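PDB 6ZM8: muramidase from Sodiomyces alcalophilus, which probably hydrolyses the beta-1,4-glycosidic bonds of bacterial peptidoglycan as a fungal lysozyme of glycoside hydrolase family 25. Local coordinates for residues A62-S67 with L94-N99. Numbering follows the deposited sequence.
Sequences AQPAAS and LDIEYN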
loop_
_atom_site.group_PDB
_atom_site.type_symbol
_atom_site.label_atom_id
_atom_site.label_comp_id
_atom_site.label_asym_id
_atom_site.label_seq_id
_atom_site.Cartn_x
_atom_site.Cartn_y
_atom_site.Cartn_z
ATOM N N ALA A 62 8.040 4.789 1.344
ATOM C CA ALA A 62 9.239 4.988 0.554
ATOM C C ALA A 62 10.010 6.246 0.994
ATOM O O ALA A 62 9.423 7.300 1.216
ATOM C CB ALA A 62 8.869 5.170 -0.896
ATOM N N GLN A 63 11.338 6.097 0.986
ATOM C CA GLN A 63 12.259 7.226 1.201
ATOM C C GLN A 63 13.269 7.217 0.061
ATOM O O GLN A 63 14.378 6.683 0.214
ATOM C CB GLN A 63 12.919 7.129 2.582
ATOM C CG GLN A 63 11.950 7.477 3.701
ATOM C CD GLN A 63 11.633 8.964 3.810
ATOM O OE1 GLN A 63 12.169 9.779 3.054
ATOM N NE2 GLN A 63 10.758 9.301 4.756
ATOM N N PRO A 64 12.910 7.735 -1.112
ATOM C CA PRO A 64 13.730 7.487 -2.307
ATOM C C PRO A 64 15.111 8.114 -2.308
ATOM O O PRO A 64 15.941 7.673 -3.121
ATOM C CB PRO A 64 12.891 8.000 -3.477
ATOM C CG PRO A 64 11.463 7.811 -2.959
ATOM C CD PRO A 64 11.563 8.233 -1.505
ATOM N N ALA A 65 15.359 9.122 -1.477
ATOM C CA ALA A 65 16.687 9.716 -1.408
ATOM C C ALA A 65 17.605 8.992 -0.420
ATOM O O ALA A 65 18.800 9.263 -0.449
ATOM C CB ALA A 65 16.623 11.200 -1.108
ATOM N N ALA A 66 17.065 8.133 0.419
ATOM C CA ALA A 66 17.832 7.581 1.553
ATOM C C ALA A 66 18.621 6.345 1.183
ATOM O O ALA A 66 19.664 6.071 1.794
ATOM C CB ALA A 66 16.886 7.227 2.678
ATOM N N SER A 67 18.164 5.575 0.214
ATOM C CA SER A 67 18.780 4.293 -0.132
ATOM C C SER A 67 18.076 3.807 -1.374
ATOM O O SER A 67 17.056 4.419 -1.764
ATOM C CB SER A 67 18.665 3.295 1.028
ATOM O OG SER A 67 17.336 3.269 1.555
ATOM N N LEU A 94 3.666 -0.343 -1.763
ATOM C CA LEU A 94 4.652 0.726 -1.759
ATOM C C LEU A 94 3.890 2.053 -1.628
ATOM O O LEU A 94 3.178 2.446 -2.557
ATOM C CB LEU A 94 5.442 0.699 -3.058
ATOM C CG LEU A 94 6.455 1.835 -3.207
ATOM C CD1 LEU A 94 7.551 1.758 -2.146
ATOM C CD2 LEU A 94 7.060 1.813 -4.597
ATOM N N ASP A 95 4.062 2.734 -0.485
ATOM C CA ASP A 95 3.455 4.053 -0.252
ATOM C C ASP A 95 4.488 5.081 -0.706
ATOM O O ASP A 95 5.486 5.346 0.002
ATOM C CB ASP A 95 3.108 4.148 1.226
ATOM C CG ASP A 95 2.615 5.486 1.687
ATOM O OD1 ASP A 95 2.575 6.419 0.859
ATOM O OD2 ASP A 95 2.276 5.598 2.882
ATOM N N ILE A 96 4.268 5.597 -1.912
ATOM C CA ILE A 96 5.208 6.470 -2.605
ATOM C C ILE A 96 4.491 7.813 -2.858
ATOM O O ILE A 96 3.597 7.910 -3.717
ATOM C CB ILE A 96 5.811 5.786 -3.851
ATOM C CG1 ILE A 96 6.750 6.703 -4.614
ATOM C CG2 ILE A 96 4.770 5.220 -4.813
ATOM C CD1 ILE A 96 7.986 7.127 -3.873
ATOM N N GLU A 97 4.832 8.797 -2.039
ATOM C CA GLU A 97 4.064 10.019 -1.952
ATOM C C GLU A 97 4.967 11.156 -1.450
ATOM O O GLU A 97 6.166 11.002 -1.267
ATOM C CB GLU A 97 2.864 9.835 -0.995
ATOM C CG GLU A 97 3.303 9.593 0.439
ATOM C CD GLU A 97 2.107 9.601 1.391
ATOM O OE1 GLU A 97 1.747 10.707 1.871
ATOM O OE2 GLU A 97 1.566 8.544 1.702
ATOM N N TYR A 98 4.322 12.286 -1.175
ATOM C CA TYR A 98 4.999 13.540 -0.806
ATOM C C TYR A 98 6.046 13.294 0.280
ATOM O O TYR A 98 5.780 12.734 1.350
ATOM C CB TYR A 98 3.976 14.553 -0.245
ATOM C CG TYR A 98 2.697 14.629 -1.050
ATOM C CD1 TYR A 98 2.562 15.492 -2.135
ATOM C CD2 TYR A 98 1.621 13.806 -0.737
ATOM C CE1 TYR A 98 1.400 15.500 -2.895
ATOM C CE2 TYR A 98 0.464 13.825 -1.468
ATOM C CZ TYR A 98 0.348 14.662 -2.550
ATOM O OH TYR A 98 -0.847 14.617 -3.233
ATOM N N ASN A 99 7.238 13.836 0.037
ATOM C CA ASN A 99 8.277 13.829 1.080
ATOM C C ASN A 99 7.757 14.497 2.357
ATOM O O ASN A 99 7.344 15.658 2.310
ATOM C CB ASN A 99 9.453 14.596 0.515
ATOM C CG ASN A 99 10.671 14.619 1.420
ATOM O OD1 ASN A 99 10.686 14.046 2.522
ATOM N ND2 ASN A 99 11.707 15.287 0.923
HETATM O O HOH W 1 6.777 7.958 -0.032
HETATM O O HOH W 2 12.359 12.385 3.824
#
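Ala62 N donates to Asp95 O, 2.9 Å away, in a nearly straight bond. Next to this bond the methyl of Ala62 points toward segment 94-99 and meets two branch tips: CB lies 3.9 Å from Leu94 CD1 and 3.7 Å from Ile96 CD1. The Ile96 methyl also reaches the proline ring, CD1 to Pro64 CG 3.7 Å, the two side chains crossing at a slant. In Ile96, chi1 (178°) sends CG1 out anti to the backbone N and beside the carbonyl carbon, and the turn about the CB-CG1 bond (chi2 64°) then brings CD1 to both Ala62 and Pro64. Trp116 of helix 110-128 touches both Ala62 and Pro64, Met113 adds to the cover of Pro64, and Phe120 of the same helix packs on Leu94, so the small apolar cluster lies between the two segments and helix 110-128.

The setting is the TIM-barrel-like core of the GH25 fold. Strands 55-61 and 93-95 are parallel neighbours, and the Ala62 to Asp95 bond carries their pairing just past the C-terminal end of the first, following the bond between His60 and Asp95. Beyond it the chains separate and water takes over. Water 1 is held by Ala62 O, Asp95 O and Glu97 N, accepting from the last at 2.9 Å, and thereby links the two diverging backbones. Farther out, water 2 donates to both Gln63 OE1 and Asn99 OD1, each at 2.7 Å, bridging the two side-chain amides. Each amide has further partners: Gln63 NE2 bonds to Glu33 OE2, Asn99 ND2 to Ala103 O, and Asn99 OD1 also accepts from Asn101 N. Ile96 O is bonded in turn to Thr136 OG1.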